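Local coordinates for protein DnaJ homolog subfamily C member 3 (Mus musculus, PDB 3IEG) that acts in the unfolded protein response as a co-chaperone that binds misfolded proteins, stimulates the ATPase of HSPA8 and restrains the kinase GCN2, at residues Y136-A139 / I140-D144; R122-S125 / Q126-A130; E158-A161 / E162-K166; Q113-K116 / A117-Q121; D88-E91 / D92-K96. All coordinates share one frame; numbering follows the deposited sequence.

Contact 1: residues Y136-A139 / I140-D144; sequences YTAA and ITFLD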
loop_
_atom_site.group_PDB
_atom_site.type_symbol
_atom_site.label_atom_id
_atom_site.label_comp_id
_atom_site.label_asym_id
_atom_site.label_seq_id
_atom_site.Cartn_x
_atom_site.Cartn_y
_atom_site.Cartn_z
ATOM N N TYR A 136 -15.697 -9.950 8.893
ATOM C CA TYR A 136 -14.629 -9.031 8.521
ATOM C C TYR A 136 -15.034 -7.582 8.625
ATOM O O TYR A 136 -14.212 -6.742 8.995
ATOM C CB TYR A 136 -14.045 -9.386 7.143
ATOM C CG TYR A 136 -13.588 -10.818 7.121
ATOM C CD1 TYR A 136 -14.230 -11.771 6.324
ATOM C CD2 TYR A 136 -12.559 -11.242 7.962
ATOM C CE1 TYR A 136 -13.822 -13.114 6.344
ATOM C CE2 TYR A 136 -12.148 -12.572 7.995
ATOM C CZ TYR A 136 -12.775 -13.503 7.185
ATOM O OH TYR A 136 -12.348 -14.810 7.233
ATOM N N THR A 137 -16.301 -7.284 8.341
ATOM C CA THR A 137 -16.786 -5.909 8.506
ATOM C C THR A 137 -16.886 -5.491 9.975
ATOM O O THR A 137 -16.591 -4.352 10.315
ATOM C CB THR A 137 -18.126 -5.648 7.802
ATOM O OG1 THR A 137 -19.060 -6.659 8.179
ATOM C CG2 THR A 137 -17.946 -5.655 6.296
ATOM N N ALA A 138 -17.293 -6.406 10.844
ATOM C CA ALA A 138 -17.289 -6.112 12.275
ATOM C C ALA A 138 -15.862 -5.860 12.738
ATOM O O ALA A 138 -15.600 -4.880 13.426
ATOM C CB ALA A 138 -17.909 -7.249 13.065
ATOM N N ALA A 139 -14.947 -6.745 12.347
ATOM C CA ALA A 139 -13.535 -6.587 12.656
ATOM C C ALA A 139 -12.972 -5.219 12.235
ATOM O O ALA A 139 -12.322 -4.554 13.056
ATOM C CB ALA A 139 -12.727 -7.713 12.056
ATOM N N ILE A 140 -13.236 -4.776 10.998
ATOM C CA ILE A 140 -12.677 -3.490 10.553
ATOM C C ILE A 140 -13.098 -2.366 11.495
ATOM O O ILE A 140 -12.266 -1.537 11.886
ATOM C CB ILE A 140 -12.929 -3.109 9.041
ATOM C CG1 ILE A 140 -14.287 -2.429 8.821
ATOM C CG2 ILE A 140 -12.687 -4.285 8.069
ATOM C CD1 ILE A 140 -14.173 -0.939 8.454
ATOM N N THR A 141 -14.374 -2.371 11.884
ATOM C CA THR A 141 -14.939 -1.354 12.773
ATOM C C THR A 141 -14.083 -1.220 14.021
ATOM O O THR A 141 -13.647 -0.125 14.364
ATOM C CB THR A 141 -16.392 -1.691 13.152
ATOM O OG1 THR A 141 -17.210 -1.594 11.981
ATOM C CG2 THR A 141 -16.930 -0.729 14.216
ATOM N N PHE A 142 -13.816 -2.350 14.665
ATOM C CA PHE A 142 -13.025 -2.372 15.878
ATOM C C PHE A 142 -11.589 -1.964 15.598
ATOM O O PHE A 142 -11.002 -1.200 16.356
ATOM C CB PHE A 142 -13.071 -3.746 16.535
ATOM C CG PHE A 142 -14.445 -4.183 16.948
ATOM C CD1 PHE A 142 -14.990 -5.358 16.450
ATOM C CD2 PHE A 142 -15.191 -3.443 17.858
ATOM C CE1 PHE A 142 -16.266 -5.786 16.845
ATOM C CE2 PHE A 142 -16.466 -3.867 18.256
ATOM C CZ PHE A 142 -16.997 -5.036 17.748
ATOM N N LEU A 143 -11.025 -2.450 14.500
ATOM C CA LEU A 143 -9.638 -2.124 14.178
ATOM C C LEU A 143 -9.491 -0.651 13.854
ATOM O O LEU A 143 -8.502 -0.034 14.220
ATOM C CB LEU A 143 -9.094 -3.007 13.055
ATOM C CG LEU A 143 -8.917 -4.496 13.379
ATOM C CD1 LEU A 143 -8.937 -5.301 12.096
ATOM C CD2 LEU A 143 -7.653 -4.791 14.170
ATOM N N ASP A 144 -10.491 -0.080 13.196
ATOM C CA ASP A 144 -10.496 1.355 12.930
ATOM C C ASP A 144 -10.292 2.137 14.222
ATOM O O ASP A 144 -9.428 3.006 14.290
ATOM C CB ASP A 144 -11.802 1.787 12.264
ATOM C CG ASP A 144 -11.841 1.477 10.778
ATOM O OD1 ASP A 144 -10.768 1.322 10.139
ATOM O OD2 ASP A 144 -12.968 1.397 10.243
#

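Contact 2: residues R122-S125 / Q126-A130; sequences RLRS and QALDA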
loop_
_atom_site.group_PDB
_atom_site.type_symbol
_atom_site.label_atom_id
_atom_site.label_comp_id
_atom_site.label_asym_id
_atom_site.label_seq_id
_atom_site.Cartn_x
_atom_site.Cartn_y
_atom_site.Cartn_z
ATOM N N ARG A 122 -9.987 -4.200 25.427
ATOM C CA ARG A 122 -11.333 -4.701 25.210
ATOM C C ARG A 122 -11.656 -4.729 23.717
ATOM O O ARG A 122 -12.266 -5.675 23.226
ATOM C CB ARG A 122 -12.305 -3.795 25.973
ATOM C CG ARG A 122 -13.788 -4.083 25.820
ATOM C CD ARG A 122 -14.477 -3.238 24.723
ATOM N NE ARG A 122 -15.876 -2.944 25.061
ATOM C CZ ARG A 122 -16.851 -3.852 25.192
ATOM N NH1 ARG A 122 -16.617 -5.153 25.016
ATOM N NH2 ARG A 122 -18.078 -3.451 25.511
ATOM N N LEU A 123 -11.245 -3.683 23.005
ATOM C CA LEU A 123 -11.468 -3.570 21.566
ATOM C C LEU A 123 -10.654 -4.595 20.775
ATOM O O LEU A 123 -11.085 -5.068 19.730
ATOM C CB LEU A 123 -11.138 -2.158 21.078
ATOM C CG LEU A 123 -12.177 -1.039 21.168
ATOM C CD1 LEU A 123 -11.525 0.287 20.817
ATOM C CD2 LEU A 123 -13.379 -1.304 20.257
ATOM N N ARG A 124 -9.473 -4.924 21.282
ATOM C CA ARG A 124 -8.619 -5.913 20.650
ATOM C C ARG A 124 -9.297 -7.291 20.661
ATOM O O ARG A 124 -9.351 -7.958 19.638
ATOM C CB ARG A 124 -7.265 -5.947 21.344
ATOM C CG ARG A 124 -6.208 -6.582 20.546
ATOM C CD ARG A 124 -4.873 -6.436 21.225
ATOM N NE ARG A 124 -3.807 -6.851 20.318
ATOM C CZ ARG A 124 -3.317 -8.079 20.281
ATOM N NH1 ARG A 124 -3.779 -8.994 21.110
ATOM N NH2 ARG A 124 -2.382 -8.395 19.416
ATOM N N SER A 125 -9.827 -7.698 21.814
ATOM C CA SER A 125 -10.601 -8.944 21.928
ATOM C C SER A 125 -11.752 -8.990 20.926
ATOM O O SER A 125 -11.898 -9.966 20.205
ATOM C CB SER A 125 -11.143 -9.124 23.344
ATOM O OG SER A 125 -10.087 -9.407 24.232
ATOM N N GLN A 126 -12.546 -7.922 20.877
ATOM C CA GLN A 126 -13.646 -7.800 19.936
ATOM C C GLN A 126 -13.205 -7.875 18.467
ATOM O O GLN A 126 -13.907 -8.449 17.630
ATOM C CB GLN A 126 -14.388 -6.505 20.193
ATOM C CG GLN A 126 -15.030 -6.439 21.575
ATOM C CD GLN A 126 -15.847 -5.179 21.767
ATOM O OE1 GLN A 126 -15.331 -4.065 21.645
ATOM N NE2 GLN A 126 -17.130 -5.346 22.053
ATOM N N ALA A 127 -12.047 -7.290 18.162
ATOM C CA ALA A 127 -11.485 -7.314 16.822
ATOM C C ALA A 127 -11.025 -8.720 16.453
ATOM O O ALA A 127 -11.398 -9.225 15.401
ATOM C CB ALA A 127 -10.327 -6.321 16.706
ATOM N N LEU A 128 -10.214 -9.341 17.312
ATOM C CA LEU A 128 -9.723 -10.695 17.081
ATOM C C LEU A 128 -10.863 -11.694 17.061
ATOM O O LEU A 128 -10.852 -12.634 16.263
ATOM C CB LEU A 128 -8.728 -11.117 18.152
ATOM C CG LEU A 128 -7.438 -10.327 18.279
ATOM C CD1 LEU A 128 -6.504 -11.010 19.271
ATOM C CD2 LEU A 128 -6.781 -10.169 16.930
ATOM N N ASP A 129 -11.841 -11.488 17.942
ATOM C CA ASP A 129 -13.009 -12.358 18.011
ATOM C C ASP A 129 -13.819 -12.302 16.729
ATOM O O ASP A 129 -14.201 -13.342 16.208
ATOM C CB ASP A 129 -13.892 -12.034 19.225
ATOM C CG ASP A 129 -15.222 -12.790 19.199
ATOM O OD1 ASP A 129 -15.283 -13.904 19.779
ATOM O OD2 ASP A 129 -16.198 -12.293 18.579
ATOM N N ALA A 130 -14.073 -11.096 16.222
ATOM C CA ALA A 130 -14.871 -10.925 15.009
ATOM C C ALA A 130 -14.163 -11.541 13.802
ATOM O O ALA A 130 -14.797 -12.167 12.957
ATOM C CB ALA A 130 -15.183 -9.456 14.768
#

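Contact 3: residues E158-A161 / E162-K166; sequences ELRA and ECFIK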
loop_
_atom_site.group_PDB
_atom_site.type_symbol
_atom_site.label_atom_id
_atom_site.label_comp_id
_atom_site.label_asym_id
_atom_site.label_seq_id
_atom_site.Cartn_x
_atom_site.Cartn_y
_atom_site.Cartn_z
ATOM N N GLU A 158 -1.905 -5.057 9.669
ATOM C CA GLU A 158 -1.915 -6.162 8.729
ATOM C C GLU A 158 -3.186 -6.990 8.845
ATOM O O GLU A 158 -3.674 -7.478 7.837
ATOM C CB GLU A 158 -0.676 -7.037 8.902
ATOM C CG GLU A 158 0.623 -6.329 8.523
ATOM C CD GLU A 158 1.849 -7.215 8.679
ATOM O OE1 GLU A 158 1.928 -7.964 9.673
ATOM O OE2 GLU A 158 2.736 -7.171 7.803
ATOM N N LEU A 159 -3.719 -7.135 10.059
ATOM C CA LEU A 159 -4.978 -7.838 10.269
ATOM C C LEU A 159 -6.155 -7.130 9.604
ATOM O O LEU A 159 -7.016 -7.781 9.020
ATOM C CB LEU A 159 -5.265 -8.045 11.754
ATOM C CG LEU A 159 -6.562 -8.821 12.079
ATOM C CD1 LEU A 159 -6.405 -10.306 11.792
ATOM C CD2 LEU A 159 -6.973 -8.614 13.517
ATOM N N ARG A 160 -6.186 -5.806 9.681
ATOM C CA ARG A 160 -7.186 -5.024 8.965
ATOM C C ARG A 160 -7.043 -5.210 7.454
ATOM O O ARG A 160 -8.038 -5.247 6.734
ATOM C CB ARG A 160 -7.085 -3.538 9.320
ATOM C CG ARG A 160 -8.311 -2.728 8.929
ATOM C CD ARG A 160 -7.911 -1.391 8.358
ATOM N NE ARG A 160 -8.161 -0.278 9.257
ATOM C CZ ARG A 160 -7.453 0.846 9.293
ATOM N NH1 ARG A 160 -6.404 1.024 8.503
ATOM N NH2 ARG A 160 -7.785 1.791 10.157
ATOM N N ALA A 161 -5.805 -5.329 6.982
ATOM C CA ALA A 161 -5.557 -5.575 5.575
ATOM C C ALA A 161 -6.170 -6.915 5.146
ATOM O O ALA A 161 -6.843 -6.990 4.114
ATOM C CB ALA A 161 -4.066 -5.525 5.273
ATOM N N GLU A 162 -5.963 -7.955 5.957
ATOM C CA GLU A 162 -6.595 -9.245 5.734
ATOM C C GLU A 162 -8.094 -9.060 5.585
ATOM O O GLU A 162 -8.718 -9.685 4.727
ATOM C CB GLU A 162 -6.353 -10.187 6.908
ATOM C CG GLU A 162 -5.199 -11.159 6.792
ATOM C CD GLU A 162 -5.041 -11.750 5.400
ATOM O OE1 GLU A 162 -5.870 -12.594 4.962
ATOM O OE2 GLU A 162 -4.060 -11.361 4.748
ATOM N N CYS A 163 -8.683 -8.210 6.422
ATOM C CA CYS A 163 -10.127 -8.006 6.346
ATOM C C CYS A 163 -10.484 -7.461 4.984
ATOM O O CYS A 163 -11.437 -7.903 4.354
ATOM C CB CYS A 163 -10.613 -7.046 7.428
ATOM S SG CYS A 163 -10.595 -7.763 9.039
ATOM N N PHE A 164 -9.687 -6.506 4.530
ATOM C CA PHE A 164 -9.961 -5.835 3.293
ATOM C C PHE A 164 -9.823 -6.781 2.118
ATOM O O PHE A 164 -10.656 -6.732 1.213
ATOM C CB PHE A 164 -9.074 -4.597 3.122
ATOM C CG PHE A 164 -9.550 -3.396 3.897
ATOM C CD1 PHE A 164 -8.643 -2.593 4.589
ATOM C CD2 PHE A 164 -10.911 -3.060 3.938
ATOM C CE1 PHE A 164 -9.088 -1.477 5.311
ATOM C CE2 PHE A 164 -11.354 -1.953 4.655
ATOM C CZ PHE A 164 -10.446 -1.164 5.346
ATOM N N ILE A 165 -8.807 -7.647 2.118
ATOM C CA ILE A 165 -8.707 -8.592 1.008
ATOM C C ILE A 165 -9.927 -9.532 0.989
ATOM O O ILE A 165 -10.518 -9.740 -0.062
ATOM C CB ILE A 165 -7.326 -9.356 0.844
ATOM C CG1 ILE A 165 -7.464 -10.855 1.090
ATOM C CG2 ILE A 165 -6.173 -8.730 1.645
ATOM C CD1 ILE A 165 -7.182 -11.271 2.546
ATOM N N LYS A 166 -10.323 -10.042 2.153
ATOM C CA LYS A 166 -11.502 -10.905 2.269
ATOM C C LYS A 166 -12.766 -10.178 1.838
ATOM O O LYS A 166 -13.687 -10.777 1.300
ATOM C CB LYS A 166 -11.689 -11.383 3.708
ATOM C CG LYS A 166 -10.667 -12.384 4.179
ATOM C CD LYS A 166 -10.955 -13.771 3.640
ATOM C CE LYS A 166 -10.195 -14.794 4.435
ATOM N NZ LYS A 166 -10.470 -16.154 3.971
HETATM O O HOH W 1 -2.770 -9.012 5.892
#

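Contact 4: residues Q113-K116 / A117-Q121; sequences QLVK and ADEMQ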
loop_
_atom_site.group_PDB
_atom_site.type_symbol
_atom_site.label_atom_id
_atom_site.label_comp_id
_atom_site.label_asym_id
_atom_site.label_seq_id
_atom_site.Cartn_x
_atom_site.Cartn_y
_atom_site.Cartn_z
ATOM N N GLN A 113 -4.060 7.089 31.022
ATOM C CA GLN A 113 -3.568 6.108 30.072
ATOM C C GLN A 113 -4.015 4.675 30.402
ATOM O O GLN A 113 -4.089 3.835 29.506
ATOM C CB GLN A 113 -2.047 6.197 29.947
ATOM C CG GLN A 113 -1.501 7.489 29.316
ATOM C CD GLN A 113 -1.820 7.607 27.841
ATOM O OE1 GLN A 113 -2.961 7.861 27.460
ATOM N NE2 GLN A 113 -0.806 7.439 26.998
ATOM N N LEU A 114 -4.328 4.401 31.668
ATOM C CA LEU A 114 -4.840 3.084 32.061
ATOM C C LEU A 114 -6.293 2.894 31.677
ATOM O O LEU A 114 -6.711 1.773 31.372
ATOM C CB LEU A 114 -4.655 2.800 33.560
ATOM C CG LEU A 114 -3.285 2.304 34.042
ATOM C CD1 LEU A 114 -3.308 2.180 35.546
ATOM C CD2 LEU A 114 -2.851 0.972 33.420
ATOM N N VAL A 115 -7.064 3.982 31.695
ATOM C CA VAL A 115 -8.451 3.916 31.236
ATOM C C VAL A 115 -8.429 3.579 29.755
ATOM O O VAL A 115 -9.115 2.654 29.319
ATOM C CB VAL A 115 -9.237 5.222 31.489
ATOM C CG1 VAL A 115 -10.601 5.191 30.775
ATOM C CG2 VAL A 115 -9.420 5.459 32.989
ATOM N N LYS A 116 -7.592 4.296 29.007
ATOM C CA LYS A 116 -7.526 4.142 27.568
ATOM C C LYS A 116 -6.948 2.805 27.096
ATOM O O LYS A 116 -7.416 2.261 26.100
ATOM C CB LYS A 116 -6.753 5.293 26.939
ATOM C CG LYS A 116 -7.177 5.569 25.514
ATOM C CD LYS A 116 -6.240 6.556 24.864
ATOM C CE LYS A 116 -6.423 7.980 25.412
ATOM N NZ LYS A 116 -5.806 8.978 24.486
ATOM N N ALA A 117 -5.933 2.296 27.793
ATOM C CA ALA A 117 -5.332 1.000 27.472
ATOM C C ALA A 117 -6.374 -0.101 27.591
ATOM O O ALA A 117 -6.494 -0.973 26.732
ATOM C CB ALA A 117 -4.163 0.715 28.394
ATOM N N ASP A 118 -7.137 -0.027 28.669
ATOM C CA ASP A 118 -8.176 -0.974 28.952
ATOM C C ASP A 118 -9.311 -0.939 27.917
ATOM O O ASP A 118 -9.891 -1.982 27.608
ATOM C CB ASP A 118 -8.708 -0.728 30.354
ATOM C CG ASP A 118 -9.552 -1.856 30.835
ATOM O OD1 ASP A 118 -8.967 -2.874 31.252
ATOM O OD2 ASP A 118 -10.795 -1.739 30.763
ATOM N N GLU A 119 -9.635 0.243 27.396
ATOM C CA GLU A 119 -10.501 0.350 26.231
ATOM C C GLU A 119 -9.925 -0.432 25.038
ATOM O O GLU A 119 -10.615 -1.249 24.432
ATOM C CB GLU A 119 -10.619 1.791 25.802
ATOM C CG GLU A 119 -11.757 2.552 26.361
ATOM C CD GLU A 119 -11.741 3.991 25.861
ATOM O OE1 GLU A 119 -11.648 4.916 26.710
ATOM O OE2 GLU A 119 -11.794 4.193 24.616
HETATM N N MSE A 120 -8.662 -0.159 24.714
HETATM C CA MSE A 120 -7.954 -0.821 23.614
HETATM C C MSE A 120 -7.903 -2.324 23.802
HETATM O O MSE A 120 -8.046 -3.082 22.840
HETATM C CB MSE A 120 -6.524 -0.278 23.473
HETATM C CG MSE A 120 -6.460 1.214 23.306
HETATM SE SE MSE A 120 -7.530 1.805 21.789
HETATM C CE MSE A 120 -6.163 1.468 20.494
ATOM N N GLN A 121 -7.698 -2.733 25.050
ATOM C CA GLN A 121 -7.559 -4.130 25.423
ATOM C C GLN A 121 -8.879 -4.884 25.169
ATOM O O GLN A 121 -8.881 -6.033 24.733
ATOM C CB GLN A 121 -7.123 -4.211 26.891
ATOM C CG GLN A 121 -6.541 -5.540 27.305
ATOM C CD GLN A 121 -5.079 -5.695 26.954
ATOM O OE1 GLN A 121 -4.205 -5.319 27.734
ATOM N NE2 GLN A 121 -4.802 -6.289 25.791
#

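Contact 5: residues D88-E91 / D92-K96; sequences DEAE and DDFKK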
loop_
_atom_site.group_PDB
_atom_site.type_symbol
_atom_site.label_atom_id
_atom_site.label_comp_id
_atom_site.label_asym_id
_atom_site.label_seq_id
_atom_site.Cartn_x
_atom_site.Cartn_y
_atom_site.Cartn_z
ATOM N N ASP A 88 -0.393 -5.006 27.149
ATOM C CA ASP A 88 -0.012 -5.590 28.426
ATOM C C ASP A 88 1.192 -4.901 29.057
ATOM O O ASP A 88 1.188 -4.621 30.260
ATOM C CB ASP A 88 0.229 -7.092 28.272
ATOM C CG ASP A 88 -1.056 -7.852 27.969
ATOM O OD1 ASP A 88 -2.149 -7.255 28.088
ATOM O OD2 ASP A 88 -0.977 -9.045 27.609
ATOM N N GLU A 89 2.209 -4.624 28.251
ATOM C CA GLU A 89 3.408 -3.955 28.732
ATOM C C GLU A 89 3.168 -2.486 29.056
ATOM O O GLU A 89 3.818 -1.928 29.936
ATOM C CB GLU A 89 4.525 -4.062 27.707
ATOM C CG GLU A 89 5.032 -5.451 27.510
ATOM C CD GLU A 89 5.454 -5.673 26.095
ATOM O OE1 GLU A 89 4.676 -6.320 25.353
ATOM O OE2 GLU A 89 6.542 -5.175 25.713
ATOM N N ALA A 90 2.245 -1.862 28.337
ATOM C CA ALA A 90 1.877 -0.487 28.621
ATOM C C ALA A 90 1.241 -0.386 30.007
ATOM O O ALA A 90 1.710 0.376 30.862
ATOM C CB ALA A 90 0.936 0.050 27.554
ATOM N N GLU A 91 0.182 -1.166 30.218
ATOM C CA GLU A 91 -0.529 -1.201 31.479
ATOM C C GLU A 91 0.437 -1.502 32.625
ATOM O O GLU A 91 0.398 -0.847 33.672
ATOM C CB GLU A 91 -1.647 -2.236 31.419
ATOM C CG GLU A 91 -2.791 -1.826 30.525
ATOM C CD GLU A 91 -3.922 -2.819 30.521
ATOM O OE1 GLU A 91 -3.641 -4.035 30.439
ATOM O OE2 GLU A 91 -5.099 -2.394 30.585
ATOM N N ASP A 92 1.322 -2.468 32.408
ATOM C CA ASP A 92 2.315 -2.810 33.394
ATOM C C ASP A 92 3.139 -1.577 33.783
ATOM O O ASP A 92 3.324 -1.309 34.972
ATOM C CB ASP A 92 3.207 -3.923 32.876
ATOM C CG ASP A 92 4.080 -4.509 33.957
ATOM O OD1 ASP A 92 3.603 -5.412 34.675
ATOM O OD2 ASP A 92 5.241 -4.070 34.099
ATOM N N ASP A 93 3.611 -0.822 32.790
ATOM C CA ASP A 93 4.381 0.400 33.039
ATOM C C ASP A 93 3.580 1.489 33.747
ATOM O O ASP A 93 4.042 2.032 34.751
ATOM C CB ASP A 93 5.019 0.943 31.758
ATOM C CG ASP A 93 6.456 0.503 31.593
ATOM O OD1 ASP A 93 6.972 -0.190 32.485
ATOM O OD2 ASP A 93 7.088 0.851 30.579
ATOM N N PHE A 94 2.389 1.794 33.244
ATOM C CA PHE A 94 1.527 2.771 33.887
ATOM C C PHE A 94 1.191 2.366 35.316
ATOM O O PHE A 94 1.245 3.190 36.222
ATOM C CB PHE A 94 0.234 2.955 33.110
ATOM C CG PHE A 94 0.414 3.524 31.733
ATOM C CD1 PHE A 94 1.047 4.753 31.545
ATOM C CD2 PHE A 94 -0.089 2.846 30.623
ATOM C CE1 PHE A 94 1.208 5.271 30.278
ATOM C CE2 PHE A 94 0.052 3.374 29.345
ATOM C CZ PHE A 94 0.696 4.586 29.172
ATOM N N LYS A 95 0.839 1.100 35.521
ATOM C CA LYS A 95 0.532 0.613 36.858
ATOM C C LYS A 95 1.716 0.785 37.825
ATOM O O LYS A 95 1.528 1.203 38.965
ATOM C CB LYS A 95 0.053 -0.849 36.817
ATOM C CG LYS A 95 -1.441 -1.013 36.564
ATOM C CD LYS A 95 -1.837 -2.455 36.211
ATOM C CE LYS A 95 -3.358 -2.541 35.942
ATOM N NZ LYS A 95 -3.779 -3.557 34.901
ATOM N N LYS A 96 2.927 0.466 37.375
ATOM C CA LYS A 96 4.111 0.614 38.226
ATOM C C LYS A 96 4.457 2.086 38.536
ATOM O O LYS A 96 5.015 2.390 39.599
ATOM C CB LYS A 96 5.310 -0.102 37.615
ATOM C CG LYS A 96 5.233 -1.629 37.681
ATOM C CD LYS A 96 6.509 -2.266 37.134
ATOM C CE LYS A 96 6.467 -3.790 37.201
ATOM N NZ LYS A 96 7.580 -4.429 36.418
#

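Contact 1: residues Y136-A139 / I140-D144
T141 and T137 meet one turn apart through a main-chain acceptor that takes two donors from the same residue. The hydroxyl OG1 of T141 donates to O of T137 at 3.3 Å, and the backbone N of T141 reaches that same oxygen in a weak bond. Rotation about chi1 (-67°) puts OG1 anti to the carbonyl carbon and beside the backbone N, which places it near the oxygen the N-H also uses.

The remaining backbone bonds are i to i+4 as in a regular helix. I140 N donates to Y136 O at 3.0 Å, F142 N makes a weak bond to A138 O, and L143 N donates to A139 O at 2.9 Å. Just ahead of the helix, the carboxylate of D135 bonds to the backbone N of A138 in its first turn.

Apolar contact follows the same spacing on another strip. F142 extends its ring past A138, with CE1 of F142 4.4 Å from CB of A138, and CD1 of L143 lies 4.5 Å from CB of A139. Outward, F142 leans on L123, Q126 and A127 of helix 104-132, whereas I140 packs on C163 of helix 154-166, toward which D144 extends a salt bridge to R160.

In helix 136-149, part of TPR 4, A138 thus turns to A130 of helix 104-132 and A139 to C163 of helix 154-166, small residues at two different interfaces. T141 turns its hydroxyl back to the carbonyl of T137, one turn earlier, which gives that hydroxyl an acceptor within the helix.

Contact 2: residues R122-S125 / Q126-A130
S125 and D129 share the shortest of four backbone bonds, D129 N donating to S125 O at 2.7 Å. L128 N to R124 O follows at 2.8 Å with an almost straight N-H (178°), and A127 N to L123 O is 2.9 Å. Q126 N to R122 O is the longest, at 3.3 Å.

Above this ladder the side chains of R122 and Q126 stack. The guanidinium and amide planes are 5° apart, and NE2 of Q126 lies over one face of the guanidinium, 3.0 Å from NH1 of R122. Both are donors, so this is a flat stack and not a hydrogen bond. R122 gets there by turning CG anti to its N (chi1 176°) and bending at chi2 and chi3, while its CD passes 3.3 Å from OE1 of Q126. With an alanine at the glutamine's place, the guanidinium of R122 would probably lose its flat partner and become free to turn.

Packing is lighter on the remaining sides, with NH1 of R124 3.9 Å from CD1 of L128. L123 and Q126 meet F142 of helix 136-149, and R124 and L128 touch L156 and L159 of helix 154-166, which lays this stretch of helix 104-132 against both of those helices.

Contact 3: residues E158-A161 / E162-K166
The side chains of R160 and F164 run alongside each other in one direction, the aliphatic part of the arginine passing along the ring. CD of R160 comes 3.3 Å from CE1 of F164, and CG of R160 is 3.9 Å from that same CE1. The guanidinium plane is 44° from the ring plane, so the two groups are not stacked. An anti first torsion (chi1 -164°) starts R160 on its way past the ring, and its charged end then goes to other partners, NH1 to D176 and NH2 to D144 in salt bridges.

These residues belong to helix 154-166, which opens TPR 5. F164 meets D176 on helix 170-181, the next in the chain, as A161 meets L177, while R160 reaches back to helix 136-149.

Hydrogen bonds along the backbone are regular i to i+4 bonds. I165 N donates to A161 O at 2.9 Å, and E162, C163 and F164 bond in the same way to E158, L159 and R160. One polar link passes through solvent. A water donates to O of E158 at 2.6 Å, giving that carbonyl a second donor beside E162 N. The E162 chain bends at chi2, and its OE2 takes the water's second hydrogen bond at 2.9 Å.

Contact 4: residues Q113-K116 / A117-Q121
Q113 and A117 open a run of four backbone bonds in which every carbonyl of 113-116 has an N-H donor four residues on. A117 N donates to Q113 O at 3.0 Å, E119 N to V115 O at 3.1 Å and M120 N to K116 O at 3.1 Å. The odd one is D118 N, which meets L114 O at 3.3 Å with the donor above the carbonyl group, 42° from its plane. Beyond these, Q121 N closes on A117 O at 2.7 Å, continuing the ladder past the four carbonyls.

The segment sits midway along helix 104-132, which runs on from the end of TPR 3 (71-104) into TPR 4 (120-153); TPR 4 begins at M120, within this segment. M120, a selenomethionine in this crystal, and K116 both rest on V149 of helix 136-149, M120 also touching I146.

Among the side chains, NE2 of Q113 is satisfied by a hydrogen bond with ND1 of H79, and the carbons of Q113 meet F94 of helix 87-98, where L114 touches L98. The carboxylate of E119 extends back along the helix from an extended chain, with OE1 of E119 4.2 Å from CG1 of V115, a contact with a methyl and not with a donor. Two backbone oxygens also have carbon beside them: CB of A117 is 3.3 Å from O of Q113, and CB of E119 is 3.3 Å from O of K116.

Contact 5: residues D88-E91 / D92-K96
The ring of F94 meets A90 one turn earlier, at an oblique slant, on helix 87-98 in TPR 3. From the base, CB of F94 stands 3.7 Å from O of A90, and the chi1 of -64° sets CG anti to the carbonyl carbon and beside the backbone N, which directs the ring back along the helix. CG of F94 is 3.5 Å from the same oxygen; CD2 of F94 comes nearest that oxygen of A90, at 3.1 Å, and CE2 of F94 then reaches CB of A90 at 3.9 Å. The far end, CZ, goes to Q113 of helix 104-132, and L114 of that helix also touches the ring. An alanine in place of the phenylalanine would probably open a gap between the methyl of A90 and the side chains of Q113 and L114.

The backbone under the ring is well bonded, F94 N donating to A90 O at 2.9 Å with an N-H angle of 173°, and K95 N to E91 O at 2.7 Å. D93, on a different side, turns its carboxylate to R77 in a salt bridge.

Charged side chains follow the same i to i+4 spacing. OE1 of E91 and NZ of K95 are opposite charges 4.5 Å apart, too far for a salt bridge, whereas NZ of K96 forms a salt bridge with OD2 of D92, at 3.3 Å, whose hydrogen bond is weak.

In the fold
All five contacts are i to i+4 contacts within single helices of this TPR fragment, yet their surroundings differ. Contact 2 is a surface one; the others are partly buried. Contacts 2 and 4 share helix 104-132, contact 4 packing against contact 5 on the TPR 3 side and contact 2 against contact 1 in TPR 4. Contact 3, whose centre is about 12 Å from the chain's centre, salt-bridges R160 to contact 1, whereas contact 5 lies about 33 Å out. Aromatic packing on an earlier residue marks 1, 3 and 5; contact 2 stacks flat polar groups, and contact 4 relies mostly on backbone bonds. None lies in the first two repeats, where the misfolded-protein groove is formed.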